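Local coordinates for 450aa long hypothetical fmu protein (Pyrococcus horikoshii, PDB 2YXL) that is probably an S-adenosyl-L-methionine-dependent RNA cytosine-5 methyltransferase of the RsmB/NOP family, and binds the cofactor analogue sinefungin, at residues E261-L266 against A331-L336; G382-Y387 against Y443-K448; L255-G260 against A278-N283; S188-T193 against T274-E279. All blocks are in the same frame, centred on the assembly; numbering follows the deposited sequence.

Contact 1. Residues E261-L266 against A331-L336; sequences ETVVDL and ADKVLL
The carboxylates of Glu-261 and Asp-332 are stacked, with planes 18° apart, at the entry to two neighbouring parallel strands of the Rossmann-like methyltransferase sheet. Their charged ends stay apart, Glu-261 OE1 lying 4.8 Å from Asp-332 OD2, and each has its own partner. Asp-332 OD2 is salt-bridged to Lys-380, while OD1 offers its anti lone pair to the backbone N of Thr-262 (3.0 Å, N-H...O 170°). Glu-261 OE2 takes the backbone N of Lys-258 and also rests on the Lys-333 chain, 3.3 Å from its CE. The bend of Lys-333 at chi3 (74°) sets CE beside OE2, and the further bend at chi4 turns NZ to the carbonyl O of Leu-255. Replacing Glu-261 by an alanine would probably leave the amide of Lys-258 without its acceptor and open a gap beside the Lys-333 methylenes.

Beyond this end, strands 262-265 and 333-336 run at 13° to each other, in register from Val-263 opposite Lys-333 to Asp-265 opposite Leu-335. Val-264 N donates to Lys-333 O (3.1 Å), and Val-264 O accepts from Leu-335 N. Val-264 and Val-334 stand as neighbours on one face of the sheet, Val-264 CB 3.8 Å from Val-334 CG2. Asp-265 and Leu-335 do likewise on the face that meets helix 272-280. At the C-terminal end, where Leu-266 touches sinefungin, Leu-266 N bonds to Leu-335 O at 3.0 Å and Leu-266 CB packs 3.9 Å from Leu-336 CD1.

Contact 2. Residues G382-Y387 against Y443-K448; sequences GGRLLY and YALLEK
Two torsions bring the charged pair together: Arg-384 holds CG opposite its own carbonyl carbon (chi1 -75°) and runs extended to NE, while Glu-447 sets CG between its backbone N and carbonyl carbon (chi1 78°). The carboxylate thereby comes to the edge of the guanidinium, near its plane, although the two flat groups are turned 72° apart. The resulting salt bridge, Arg-384 NE to Glu-447 OE2 at 3.5 Å, is weak as a hydrogen bond. Behind it the aliphatic parts also touch, Arg-384 CG lying 3.7 Å from Glu-447 CB, and Leu-445 CD2 comes to 3.5 Å from Arg-384 NH1. A serine in place of Arg-384 would probably leave Glu-447 without its charge partner and uncover Leu-445 CD2.

The pair sits on antiparallel strands 383-387 and 443-447, which in class I methyltransferases is where the reversed strand joins an otherwise parallel sheet. Arg-384 with Glu-447 and Leu-386 with Leu-445 are non-hydrogen-bonded pairs; Leu-385 with Leu-446 and Tyr-387 with Ala-444 are hydrogen-bonded, as in Tyr-387 N to Ala-444 O (2.8 Å). On the face of Arg-384, Leu-386 CB packs 3.9 Å from Leu-445 CD1. On the other face, Leu-385 and Leu-446 run alongside each other, Leu-385 CD1 to Leu-446 CD1 3.9 Å, under helix 398-407. The hydroxyl of Tyr-387 leaves the strand pair for the carbonyl of Glu-396.

Chemically, then, the backbone bonds and buried leucines define the register, and the long, partly exposed ion pair probably adds only modestly to it.

Contact 3. Residues L255-G260 against A278-N283; sequences LDPKPG and AELMKN
Pro-257 and Met-281 meet through carbon: Pro-257 CB lies 3.7 Å from Met-281 CG, with the sulphur SD only slightly farther at 3.9 Å. The methionine chain bends at chi3 (75°), which turns CE off the line of CG and SD while the sulphur stays beside the proline ring. Leu-280 meets the same ring with a methyl branch, Pro-257 CD to Leu-280 CD1 at 3.8 Å, the two side chains crossing at a slant. Pro-259 makes a different kind of contact. Its ring sits at the helix end against a backbone carbonyl, with CB 3.4 Å from Met-281 O, and its CA-H also approaches that oxygen.

The next shell explains why these groups are in place. Lys-282, with positive phi, ends helix 272-280 in a Schellman motif: Lys-282 N returns to Glu-279 O (3.0 Å) and Asn-283 N to Ala-278 O (2.9 Å). This turn leaves the carbonyl of Met-281 facing Pro-259. On the other segment, Asp-256 takes positive phi directly after helix 246-255, and Gly-260 adopts phi 92°, psi -14°, where a CB would jam against the preceding carbonyl O. Two prolines between these corners limit the backbone's freedom.

The contact is therefore plain packing of a helix-to-strand connection on the end of a helix. Pro-257 also touches Leu-277 of helix 272-280 and Lys-333 of strand 331-337, and Met-281 reaches Ile-287 of strand 286-290, so the loop lies where helices 246-255 and 272-280 meet the sheet.

Contact 4. Residues S188-T193 against T274-E279; sequences SIRVNT and TTHLAE
Arg-190 lies flat on His-276, the guanidinium and imidazole planes 15° apart and their centres 4.2 Å apart, and this stack is the dense half of the contact. His-276 CB sits under the centre of the guanidinium, while Arg-190 CD stands over the imidazole, 3.6 Å from its centroid, as a CH-pi contact. The bend at chi3 (76°) swings the guanidinium off the line of the methylenes, so both parts of one side chain can cover the histidine. At the guanidinium edge, Arg-190 NH2 donates in plane to Glu-279 OE2 at 2.5 Å, and a weaker bond runs from Arg-190 NE to the same oxygen. Thr-275 CG2 also lies in the plane, at the NH1/NH2 edge, 3.2 Å from Arg-190 NH2. Gln-244 OE1 receives NH1, fixing the far end of the group.

The opposite side, round Thr-193, is looser and more exposed. It consists mainly of one carboxylate oxygen: Thr-193 N reaches Glu-279 OE1 at 2.7 Å from above the carboxylate plane, and Thr-193 OG1 donates to the anti lone pair of the same atom at 2.5 Å. The axes of strand 188-191 and helix 274-279 remain 10.9 Å apart, a separation spanned mainly by the side chains of Arg-190 and Glu-279.

These segments join the ferredoxin-like region to the methyltransferase region, on the helix that follows the predicted cofactor-binding loop. With both oxygens of Glu-279 engaged, its buried charge is probably well compensated, and the cation resting on His-276 would probably disfavour protonation of that ring.

From the N terminus, strand 186-191 of the ferredoxin-like region opens contact 4. The 255-260 loop next opens contact 3, and strand 262-265 directly afterwards opens contact 1. Helix 272-280 then closes contacts 4 and 3 on overlapping residues, Ala-278 and Glu-279 being common to both. Contact 1 crosses both of these, closing only at 331-336, 64 residues on. Contact 2 follows in series, closing a 55-residue excursion at the C-terminal strand. Contacts 1 and 2 are joined through neighbouring strands 331-337 and 383-389, giving one continuous sheet; contact 3 packs beside it on the face of helices 246-255 and 272-280, and contact 4 links helix 272-280 to the other region.

Contact 1. Residues E261-L266 against A331-L336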
loop_
_atom_site.group_PDB
_atom_site.type_symbol
_atom_site.label_atom_id
_atom_site.label_comp_id
_atom_site.label_asym_id
_atom_site.label_seq_id
_atom_site.Cartn_x
_atom_site.Cartn_y
_atom_site.Cartn_z
ATOM N N GLU A 261 10.568 -1.214 -28.627
ATOM C CA GLU A 261 9.527 -0.186 -28.625
ATOM C C GLU A 261 9.888 0.977 -27.705
ATOM O O GLU A 261 10.725 0.842 -26.811
ATOM C CB GLU A 261 8.172 -0.776 -28.217
ATOM C CG GLU A 261 7.516 -1.648 -29.279
ATOM C CD GLU A 261 6.121 -2.120 -28.896
ATOM O OE1 GLU A 261 5.298 -2.322 -29.813
ATOM O OE2 GLU A 261 5.842 -2.297 -27.687
ATOM N N THR A 262 9.261 2.123 -27.944
ATOM C CA THR A 262 9.401 3.268 -27.053
ATOM C C THR A 262 8.163 3.366 -26.159
ATOM O O THR A 262 7.038 3.529 -26.641
ATOM C CB THR A 262 9.713 4.591 -27.819
ATOM O OG1 THR A 262 9.387 5.723 -27.000
ATOM C CG2 THR A 262 8.945 4.674 -29.134
ATOM N N VAL A 263 8.388 3.230 -24.856
ATOM C CA VAL A 263 7.310 3.146 -23.878
ATOM C C VAL A 263 7.388 4.302 -22.881
ATOM O O VAL A 263 8.474 4.788 -22.560
ATOM C CB VAL A 263 7.334 1.771 -23.137
ATOM C CG1 VAL A 263 6.312 1.716 -22.003
ATOM C CG2 VAL A 263 7.087 0.635 -24.122
ATOM N N VAL A 264 6.224 4.746 -22.411
ATOM C CA VAL A 264 6.147 5.781 -21.381
ATOM C C VAL A 264 5.427 5.258 -20.137
ATOM O O VAL A 264 4.350 4.670 -20.234
ATOM C CB VAL A 264 5.443 7.058 -21.906
ATOM C CG1 VAL A 264 5.237 8.068 -20.783
ATOM C CG2 VAL A 264 6.243 7.683 -23.039
ATOM N N ASP A 265 6.052 5.454 -18.977
ATOM C CA ASP A 265 5.412 5.218 -17.685
ATOM C C ASP A 265 5.174 6.587 -17.061
ATOM O O ASP A 265 6.094 7.204 -16.520
ATOM C CB ASP A 265 6.298 4.346 -16.788
ATOM C CG ASP A 265 5.554 3.784 -15.575
ATOM O OD1 ASP A 265 4.666 4.469 -15.015
ATOM O OD2 ASP A 265 5.873 2.647 -15.170
ATOM N N LEU A 266 3.934 7.056 -17.150
ATOM C CA LEU A 266 3.605 8.458 -16.872
ATOM C C LEU A 266 3.636 8.819 -15.383
ATOM O O LEU A 266 3.892 9.970 -15.028
ATOM C CB LEU A 266 2.256 8.812 -17.505
ATOM C CG LEU A 266 2.028 10.227 -18.038
ATOM C CD1 LEU A 266 3.175 10.724 -18.926
ATOM C CD2 LEU A 266 0.711 10.281 -18.791
ATOM N N ALA A 331 5.027 7.706 -28.460
ATOM C CA ALA A 331 5.004 6.476 -27.665
ATOM C C ALA A 331 4.229 5.339 -28.325
ATOM O O ALA A 331 3.053 5.494 -28.667
ATOM C CB ALA A 331 4.460 6.753 -26.269
ATOM N N ASP A 332 4.904 4.201 -28.497
ATOM C CA ASP A 332 4.281 2.973 -28.993
ATOM C C ASP A 332 3.197 2.503 -28.037
ATOM O O ASP A 332 2.142 2.038 -28.462
ATOM C CB ASP A 332 5.325 1.868 -29.169
ATOM C CG ASP A 332 6.140 2.028 -30.434
ATOM O OD1 ASP A 332 7.384 2.017 -30.337
ATOM O OD2 ASP A 332 5.541 2.165 -31.521
ATOM N N LYS A 333 3.479 2.618 -26.743
ATOM C CA LYS A 333 2.489 2.378 -25.702
ATOM C C LYS A 333 2.844 3.108 -24.417
ATOM O O LYS A 333 4.017 3.260 -24.078
ATOM C CB LYS A 333 2.283 0.880 -25.444
ATOM C CG LYS A 333 3.547 0.043 -25.424
ATOM C CD LYS A 333 3.232 -1.440 -25.310
ATOM C CE LYS A 333 2.697 -2.037 -26.611
ATOM N NZ LYS A 333 1.211 -1.953 -26.695
ATOM N N VAL A 334 1.814 3.571 -23.717
ATOM C CA VAL A 334 1.985 4.287 -22.461
ATOM C C VAL A 334 1.214 3.608 -21.332
ATOM O O VAL A 334 0.076 3.167 -21.511
ATOM C CB VAL A 334 1.587 5.794 -22.582
ATOM C CG1 VAL A 334 0.174 5.948 -23.112
ATOM C CG2 VAL A 334 1.741 6.526 -21.247
ATOM N N LEU A 335 1.862 3.516 -20.175
ATOM C CA LEU A 335 1.214 3.066 -18.960
ATOM C C LEU A 335 0.940 4.263 -18.062
ATOM O O LEU A 335 1.854 5.024 -17.724
ATOM C CB LEU A 335 2.086 2.038 -18.228
ATOM C CG LEU A 335 1.706 1.668 -16.788
ATOM C CD1 LEU A 335 0.428 0.841 -16.738
ATOM C CD2 LEU A 335 2.850 0.940 -16.106
ATOM N N LEU A 336 -0.325 4.435 -17.698
ATOM C CA LEU A 336 -0.693 5.405 -16.682
ATOM C C LEU A 336 -1.210 4.677 -15.445
ATOM O O LEU A 336 -2.408 4.403 -15.312
ATOM C CB LEU A 336 -1.708 6.430 -17.216
ATOM C CG LEU A 336 -2.227 7.536 -16.278
ATOM C CD1 LEU A 336 -1.107 8.247 -15.518
ATOM C CD2 LEU A 336 -3.069 8.543 -17.050
#

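Contact 2. Residues G382-Y387 against Y443-K448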
loop_
_atom_site.group_PDB
_atom_site.type_symbol
_atom_site.label_atom_id
_atom_site.label_comp_id
_atom_site.label_asym_id
_atom_site.label_seq_id
_atom_site.Cartn_x
_atom_site.Cartn_y
_atom_site.Cartn_z
ATOM N N GLY A 382 -1.133 3.686 -34.053
ATOM C CA GLY A 382 -1.234 2.247 -33.793
ATOM C C GLY A 382 -1.081 1.847 -32.330
ATOM O O GLY A 382 -1.303 0.688 -31.975
ATOM N N GLY A 383 -0.722 2.808 -31.483
ATOM C CA GLY A 383 -0.335 2.536 -30.100
ATOM C C GLY A 383 -1.441 2.171 -29.127
ATOM O O GLY A 383 -2.621 2.168 -29.482
ATOM N N ARG A 384 -1.043 1.870 -27.889
ATOM C CA ARG A 384 -1.973 1.471 -26.829
ATOM C C ARG A 384 -1.738 2.211 -25.512
ATOM O O ARG A 384 -0.605 2.528 -25.153
ATOM C CB ARG A 384 -1.916 -0.042 -26.590
ATOM C CG ARG A 384 -2.607 -0.873 -27.664
ATOM C CD ARG A 384 -2.762 -2.320 -27.239
ATOM N NE ARG A 384 -3.470 -3.114 -28.242
ATOM C CZ ARG A 384 -3.876 -4.369 -28.064
ATOM N NH1 ARG A 384 -3.654 -4.991 -26.913
ATOM N NH2 ARG A 384 -4.511 -5.004 -29.038
ATOM N N LEU A 385 -2.830 2.475 -24.800
ATOM C CA LEU A 385 -2.790 3.138 -23.508
ATOM C C LEU A 385 -3.420 2.218 -22.467
ATOM O O LEU A 385 -4.534 1.726 -22.663
ATOM C CB LEU A 385 -3.575 4.457 -23.568
ATOM C CG LEU A 385 -3.346 5.603 -22.565
ATOM C CD1 LEU A 385 -4.426 6.659 -22.727
ATOM C CD2 LEU A 385 -3.286 5.157 -21.116
ATOM N N LEU A 386 -2.710 1.975 -21.369
ATOM C CA LEU A 386 -3.310 1.284 -20.232
ATOM C C LEU A 386 -3.439 2.221 -19.046
ATOM O O LEU A 386 -2.465 2.840 -18.614
ATOM C CB LEU A 386 -2.535 0.019 -19.840
ATOM C CG LEU A 386 -3.025 -0.711 -18.576
ATOM C CD1 LEU A 386 -4.400 -1.363 -18.753
ATOM C CD2 LEU A 386 -2.004 -1.739 -18.117
ATOM N N TYR A 387 -4.662 2.323 -18.541
ATOM C CA TYR A 387 -4.949 3.108 -17.360
ATOM C C TYR A 387 -5.233 2.157 -16.200
ATOM O O TYR A 387 -6.073 1.259 -16.310
ATOM C CB TYR A 387 -6.141 4.029 -17.629
ATOM C CG TYR A 387 -6.618 4.831 -16.440
ATOM C CD1 TYR A 387 -6.010 6.041 -16.096
ATOM C CD2 TYR A 387 -7.698 4.395 -15.675
ATOM C CE1 TYR A 387 -6.461 6.794 -15.011
ATOM C CE2 TYR A 387 -8.155 5.139 -14.586
ATOM C CZ TYR A 387 -7.532 6.334 -14.263
ATOM O OH TYR A 387 -7.981 7.057 -13.183
ATOM N N TYR A 443 -8.282 -1.898 -14.418
ATOM C CA TYR A 443 -7.563 -1.940 -15.689
ATOM C C TYR A 443 -8.438 -1.402 -16.817
ATOM O O TYR A 443 -9.608 -1.785 -16.944
ATOM C CB TYR A 443 -7.156 -3.379 -16.041
ATOM C CG TYR A 443 -6.434 -4.141 -14.953
ATOM C CD1 TYR A 443 -7.137 -4.710 -13.893
ATOM C CD2 TYR A 443 -5.051 -4.322 -15.003
ATOM C CE1 TYR A 443 -6.487 -5.414 -12.899
ATOM C CE2 TYR A 443 -4.386 -5.031 -14.012
ATOM C CZ TYR A 443 -5.114 -5.575 -12.964
ATOM O OH TYR A 443 -4.480 -6.275 -11.969
ATOM N N ALA A 444 -7.868 -0.525 -17.641
ATOM C CA ALA A 444 -8.534 -0.058 -18.853
ATOM C C ALA A 444 -7.528 0.045 -19.988
ATOM O O ALA A 444 -6.641 0.901 -19.962
ATOM C CB ALA A 444 -9.207 1.273 -18.615
ATOM N N LEU A 445 -7.663 -0.842 -20.971
ATOM C CA LEU A 445 -6.770 -0.853 -22.121
ATOM C C LEU A 445 -7.409 -0.124 -23.301
ATOM O O LEU A 445 -8.553 -0.392 -23.676
ATOM C CB LEU A 445 -6.363 -2.284 -22.499
ATOM C CG LEU A 445 -5.224 -2.467 -23.513
ATOM C CD1 LEU A 445 -3.893 -1.921 -22.988
ATOM C CD2 LEU A 445 -5.079 -3.931 -23.912
ATOM N N LEU A 446 -6.646 0.799 -23.874
ATOM C CA LEU A 446 -7.143 1.709 -24.895
ATOM C C LEU A 446 -6.176 1.736 -26.067
ATOM O O LEU A 446 -4.965 1.667 -25.874
ATOM C CB LEU A 446 -7.282 3.119 -24.305
ATOM C CG LEU A 446 -8.038 3.236 -22.974
ATOM C CD1 LEU A 446 -7.457 4.326 -22.078
ATOM C CD2 LEU A 446 -9.528 3.443 -23.211
ATOM N N GLU A 447 -6.712 1.820 -27.280
ATOM C CA GLU A 447 -5.877 2.044 -28.458
ATOM C C GLU A 447 -6.516 3.042 -29.415
ATOM O O GLU A 447 -7.743 3.163 -29.472
ATOM C CB GLU A 447 -5.532 0.725 -29.172
ATOM C CG GLU A 447 -6.623 0.118 -30.051
ATOM C CD GLU A 447 -6.073 -0.875 -31.070
ATOM O OE1 GLU A 447 -6.755 -1.126 -32.089
ATOM O OE2 GLU A 447 -4.958 -1.403 -30.863
ATOM N N LYS A 448 -5.673 3.765 -30.149
ATOM C CA LYS A 448 -6.144 4.668 -31.190
ATOM C C LYS A 448 -6.621 3.875 -32.397
ATOM O O LYS A 448 -7.696 4.134 -32.932
ATOM C CB LYS A 448 -5.048 5.651 -31.602
ATOM C CG LYS A 448 -4.791 6.765 -30.610
ATOM C CD LYS A 448 -3.939 7.858 -31.236
ATOM C CE LYS A 448 -3.817 9.060 -30.315
ATOM N NZ LYS A 448 -3.025 10.154 -30.938
#

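Contact 3. Residues L255-G260 against A278-N283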
loop_
_atom_site.group_PDB
_atom_site.type_symbol
_atom_site.label_atom_id
_atom_site.label_comp_id
_atom_site.label_asym_id
_atom_site.label_seq_id
_atom_site.Cartn_x
_atom_site.Cartn_y
_atom_site.Cartn_z
ATOM N N LEU A 255 -0.619 -4.554 -20.903
ATOM C CA LEU A 255 -0.155 -3.528 -21.842
ATOM C C LEU A 255 0.696 -4.165 -22.941
ATOM O O LEU A 255 0.623 -3.769 -24.117
ATOM C CB LEU A 255 0.668 -2.458 -21.112
ATOM C CG LEU A 255 0.583 -0.969 -21.495
ATOM C CD1 LEU A 255 1.920 -0.281 -21.230
ATOM C CD2 LEU A 255 0.130 -0.690 -22.929
ATOM N N ASP A 256 1.503 -5.146 -22.531
ATOM C CA ASP A 256 2.287 -5.991 -23.433
ATOM C C ASP A 256 3.321 -5.219 -24.270
ATOM O O ASP A 256 3.218 -5.177 -25.498
ATOM C CB ASP A 256 1.354 -6.830 -24.321
ATOM C CG ASP A 256 2.084 -7.921 -25.075
ATOM O OD1 ASP A 256 1.609 -8.296 -26.168
ATOM O OD2 ASP A 256 3.129 -8.404 -24.579
ATOM N N PRO A 257 4.324 -4.611 -23.607
ATOM C CA PRO A 257 5.371 -3.913 -24.348
ATOM C C PRO A 257 6.333 -4.881 -25.031
ATOM O O PRO A 257 6.659 -5.931 -24.469
ATOM C CB PRO A 257 6.088 -3.108 -23.262
ATOM C CG PRO A 257 5.894 -3.905 -22.025
ATOM C CD PRO A 257 4.537 -4.530 -22.148
ATOM N N LYS A 258 6.774 -4.527 -26.236
ATOM C CA LYS A 258 7.668 -5.378 -27.013
ATOM C C LYS A 258 9.080 -4.796 -27.082
ATOM O O LYS A 258 9.241 -3.574 -27.116
ATOM C CB LYS A 258 7.113 -5.603 -28.428
ATOM C CG LYS A 258 5.783 -6.357 -28.483
ATOM C CD LYS A 258 5.854 -7.693 -27.738
ATOM C CE LYS A 258 4.519 -8.428 -27.749
ATOM N NZ LYS A 258 4.101 -8.822 -29.129
ATOM N N PRO A 259 10.107 -5.671 -27.091
ATOM C CA PRO A 259 11.501 -5.247 -27.250
ATOM C C PRO A 259 11.696 -4.272 -28.410
ATOM O O PRO A 259 11.184 -4.505 -29.508
ATOM C CB PRO A 259 12.229 -6.559 -27.544
ATOM C CG PRO A 259 11.430 -7.583 -26.827
ATOM C CD PRO A 259 9.999 -7.133 -26.921
ATOM N N GLY A 260 12.418 -3.184 -28.155
ATOM C CA GLY A 260 12.717 -2.192 -29.187
ATOM C C GLY A 260 11.722 -1.048 -29.270
ATOM O O GLY A 260 11.994 -0.031 -29.910
ATOM N N ALA A 278 10.443 -3.182 -18.473
ATOM C CA ALA A 278 11.788 -3.441 -18.989
ATOM C C ALA A 278 12.102 -4.935 -19.141
ATOM O O ALA A 278 12.811 -5.329 -20.071
ATOM C CB ALA A 278 12.823 -2.767 -18.112
ATOM N N GLU A 279 11.577 -5.754 -18.228
ATOM C CA GLU A 279 11.716 -7.211 -18.301
ATOM C C GLU A 279 11.026 -7.761 -19.542
ATOM O O GLU A 279 11.584 -8.594 -20.254
ATOM C CB GLU A 279 11.114 -7.889 -17.068
ATOM C CG GLU A 279 11.866 -7.667 -15.769
ATOM C CD GLU A 279 11.389 -8.590 -14.657
ATOM O OE1 GLU A 279 11.319 -9.822 -14.876
ATOM O OE2 GLU A 279 11.097 -8.086 -13.556
ATOM N N LEU A 280 9.807 -7.283 -19.786
ATOM C CA LEU A 280 9.007 -7.705 -20.935
ATOM C C LEU A 280 9.597 -7.243 -22.265
ATOM O O LEU A 280 9.412 -7.893 -23.292
ATOM C CB LEU A 280 7.571 -7.200 -20.791
ATOM C CG LEU A 280 6.757 -7.814 -19.650
ATOM C CD1 LEU A 280 5.538 -6.963 -19.357
ATOM C CD2 LEU A 280 6.359 -9.256 -19.979
ATOM N N MET A 281 10.304 -6.116 -22.232
ATOM C CA MET A 281 11.002 -5.591 -23.404
ATOM C C MET A 281 12.398 -6.198 -23.504
ATOM O O MET A 281 13.168 -5.856 -24.406
ATOM C CB MET A 281 11.089 -4.064 -23.333
ATOM C CG MET A 281 9.743 -3.362 -23.432
ATOM S SD MET A 281 9.721 -1.730 -22.663
ATOM C CE MET A 281 10.621 -0.754 -23.874
ATOM N N LYS A 282 12.706 -7.095 -22.566
ATOM C CA LYS A 282 13.988 -7.811 -22.498
ATOM C C LYS A 282 15.200 -6.876 -22.580
ATOM O O LYS A 282 16.153 -7.129 -23.323
ATOM C CB LYS A 282 14.059 -8.932 -23.551
ATOM C CG LYS A 282 12.919 -9.949 -23.455
ATOM C CD LYS A 282 13.207 -11.213 -24.257
ATOM C CE LYS A 282 13.849 -12.283 -23.385
ATOM N NZ LYS A 282 14.148 -13.520 -24.163
ATOM N N ASN A 283 15.135 -5.791 -21.806
ATOM C CA ASN A 283 16.208 -4.796 -21.704
ATOM C C ASN A 283 16.596 -4.150 -23.044
ATOM O O ASN A 283 17.761 -3.806 -23.269
ATOM C CB ASN A 283 17.434 -5.399 -20.996
ATOM C CG ASN A 283 18.038 -4.464 -19.960
ATOM O OD1 ASN A 283 17.470 -3.420 -19.630
ATOM N ND2 ASN A 283 19.193 -4.847 -19.430
#

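Contact 4. Residues S188-T193 against T274-E279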
loop_
_atom_site.group_PDB
_atom_site.type_symbol
_atom_site.label_atom_id
_atom_site.label_comp_id
_atom_site.label_asym_id
_atom_site.label_seq_id
_atom_site.Cartn_x
_atom_site.Cartn_y
_atom_site.Cartn_z
ATOM N N SER A 188 3.964 -10.125 -1.039
ATOM C CA SER A 188 3.998 -10.438 -2.456
ATOM C C SER A 188 5.229 -9.825 -3.122
ATOM O O SER A 188 5.497 -8.633 -2.969
ATOM C CB SER A 188 2.715 -9.949 -3.122
ATOM O OG SER A 188 2.663 -10.351 -4.479
ATOM N N ILE A 189 5.979 -10.649 -3.853
ATOM C CA ILE A 189 7.195 -10.208 -4.549
ATOM C C ILE A 189 7.219 -10.676 -6.005
ATOM O O ILE A 189 6.604 -11.687 -6.349
ATOM C CB ILE A 189 8.503 -10.682 -3.836
ATOM C CG1 ILE A 189 8.559 -12.215 -3.727
ATOM C CG2 ILE A 189 8.652 -10.021 -2.463
ATOM C CD1 ILE A 189 9.942 -12.770 -3.426
ATOM N N ARG A 190 7.922 -9.930 -6.856
ATOM C CA ARG A 190 8.129 -10.336 -8.244
ATOM C C ARG A 190 9.585 -10.725 -8.465
ATOM O O ARG A 190 10.495 -10.066 -7.956
ATOM C CB ARG A 190 7.724 -9.226 -9.218
ATOM C CG ARG A 190 7.438 -9.733 -10.628
ATOM C CD ARG A 190 7.228 -8.607 -11.638
ATOM N NE ARG A 190 8.489 -7.983 -12.036
ATOM C CZ ARG A 190 8.865 -6.750 -11.706
ATOM N NH1 ARG A 190 8.077 -5.966 -10.975
ATOM N NH2 ARG A 190 10.035 -6.292 -12.121
ATOM N N VAL A 191 9.792 -11.801 -9.220
ATOM C CA VAL A 191 11.128 -12.264 -9.577
ATOM C C VAL A 191 11.593 -11.566 -10.856
ATOM O O VAL A 191 10.899 -11.586 -11.877
ATOM C CB VAL A 191 11.170 -13.811 -9.740
ATOM C CG1 VAL A 191 12.485 -14.273 -10.364
ATOM C CG2 VAL A 191 10.959 -14.491 -8.398
ATOM N N ASN A 192 12.766 -10.940 -10.781
ATOM C CA ASN A 192 13.373 -10.255 -11.918
ATOM C C ASN A 192 13.970 -11.257 -12.905
ATOM O O ASN A 192 15.096 -11.731 -12.721
ATOM C CB ASN A 192 14.434 -9.259 -11.420
ATOM C CG ASN A 192 15.073 -8.446 -12.545
ATOM O OD1 ASN A 192 16.139 -7.861 -12.360
ATOM N ND2 ASN A 192 14.426 -8.400 -13.702
ATOM N N THR A 193 13.205 -11.568 -13.952
ATOM C CA THR A 193 13.602 -12.551 -14.969
ATOM C C THR A 193 14.869 -12.144 -15.717
ATOM O O THR A 193 15.564 -12.984 -16.286
ATOM C CB THR A 193 12.482 -12.798 -16.001
ATOM O OG1 THR A 193 12.076 -11.550 -16.581
ATOM C CG2 THR A 193 11.286 -13.472 -15.346
ATOM N N THR A 274 7.417 -0.005 -14.011
ATOM C CA THR A 274 8.405 0.394 -15.024
ATOM C C THR A 274 9.588 -0.574 -15.092
ATOM O O THR A 274 10.136 -0.812 -16.167
ATOM C CB THR A 274 8.887 1.872 -14.877
ATOM O OG1 THR A 274 10.147 2.040 -15.538
ATOM C CG2 THR A 274 9.038 2.268 -13.432
ATOM N N THR A 275 9.961 -1.144 -13.951
ATOM C CA THR A 275 10.999 -2.170 -13.917
ATOM C C THR A 275 10.499 -3.496 -14.519
ATOM O O THR A 275 11.283 -4.272 -15.069
ATOM C CB THR A 275 11.589 -2.352 -12.488
ATOM O OG1 THR A 275 12.891 -2.940 -12.573
ATOM C CG2 THR A 275 10.694 -3.215 -11.606
ATOM N N HIS A 276 9.190 -3.731 -14.424
ATOM C CA HIS A 276 8.540 -4.899 -15.023
ATOM C C HIS A 276 8.414 -4.746 -16.544
ATOM O O HIS A 276 8.594 -5.712 -17.287
ATOM C CB HIS A 276 7.166 -5.114 -14.379
ATOM C CG HIS A 276 6.556 -6.457 -14.650
ATOM N ND1 HIS A 276 7.285 -7.536 -15.104
ATOM C CD2 HIS A 276 5.288 -6.903 -14.489
ATOM C CE1 HIS A 276 6.486 -8.581 -15.236
ATOM N NE2 HIS A 276 5.269 -8.223 -14.867
ATOM N N LEU A 277 8.112 -3.528 -16.997
ATOM C CA LEU A 277 8.015 -3.227 -18.429
ATOM C C LEU A 277 9.336 -3.520 -19.136
ATOM O O LEU A 277 9.347 -4.053 -20.247
ATOM C CB LEU A 277 7.608 -1.766 -18.660
ATOM C CG LEU A 277 6.228 -1.255 -18.225
ATOM C CD1 LEU A 277 6.218 0.268 -18.216
ATOM C CD2 LEU A 277 5.104 -1.785 -19.107
ATOM N N ALA A 278 10.443 -3.182 -18.473
ATOM C CA ALA A 278 11.788 -3.441 -18.989
ATOM C C ALA A 278 12.102 -4.935 -19.141
ATOM O O ALA A 278 12.811 -5.329 -20.071
ATOM C CB ALA A 278 12.823 -2.767 -18.112
ATOM N N GLU A 279 11.577 -5.754 -18.228
ATOM C CA GLU A 279 11.716 -7.211 -18.301
ATOM C C GLU A 279 11.026 -7.761 -19.542
ATOM O O GLU A 279 11.584 -8.594 -20.254
ATOM C CB GLU A 279 11.114 -7.889 -17.068
ATOM C CG GLU A 279 11.866 -7.667 -15.769
ATOM C CD GLU A 279 11.389 -8.590 -14.657
ATOM O OE1 GLU A 279 11.319 -9.822 -14.876
ATOM O OE2 GLU A 279 11.097 -8.086 -13.556
#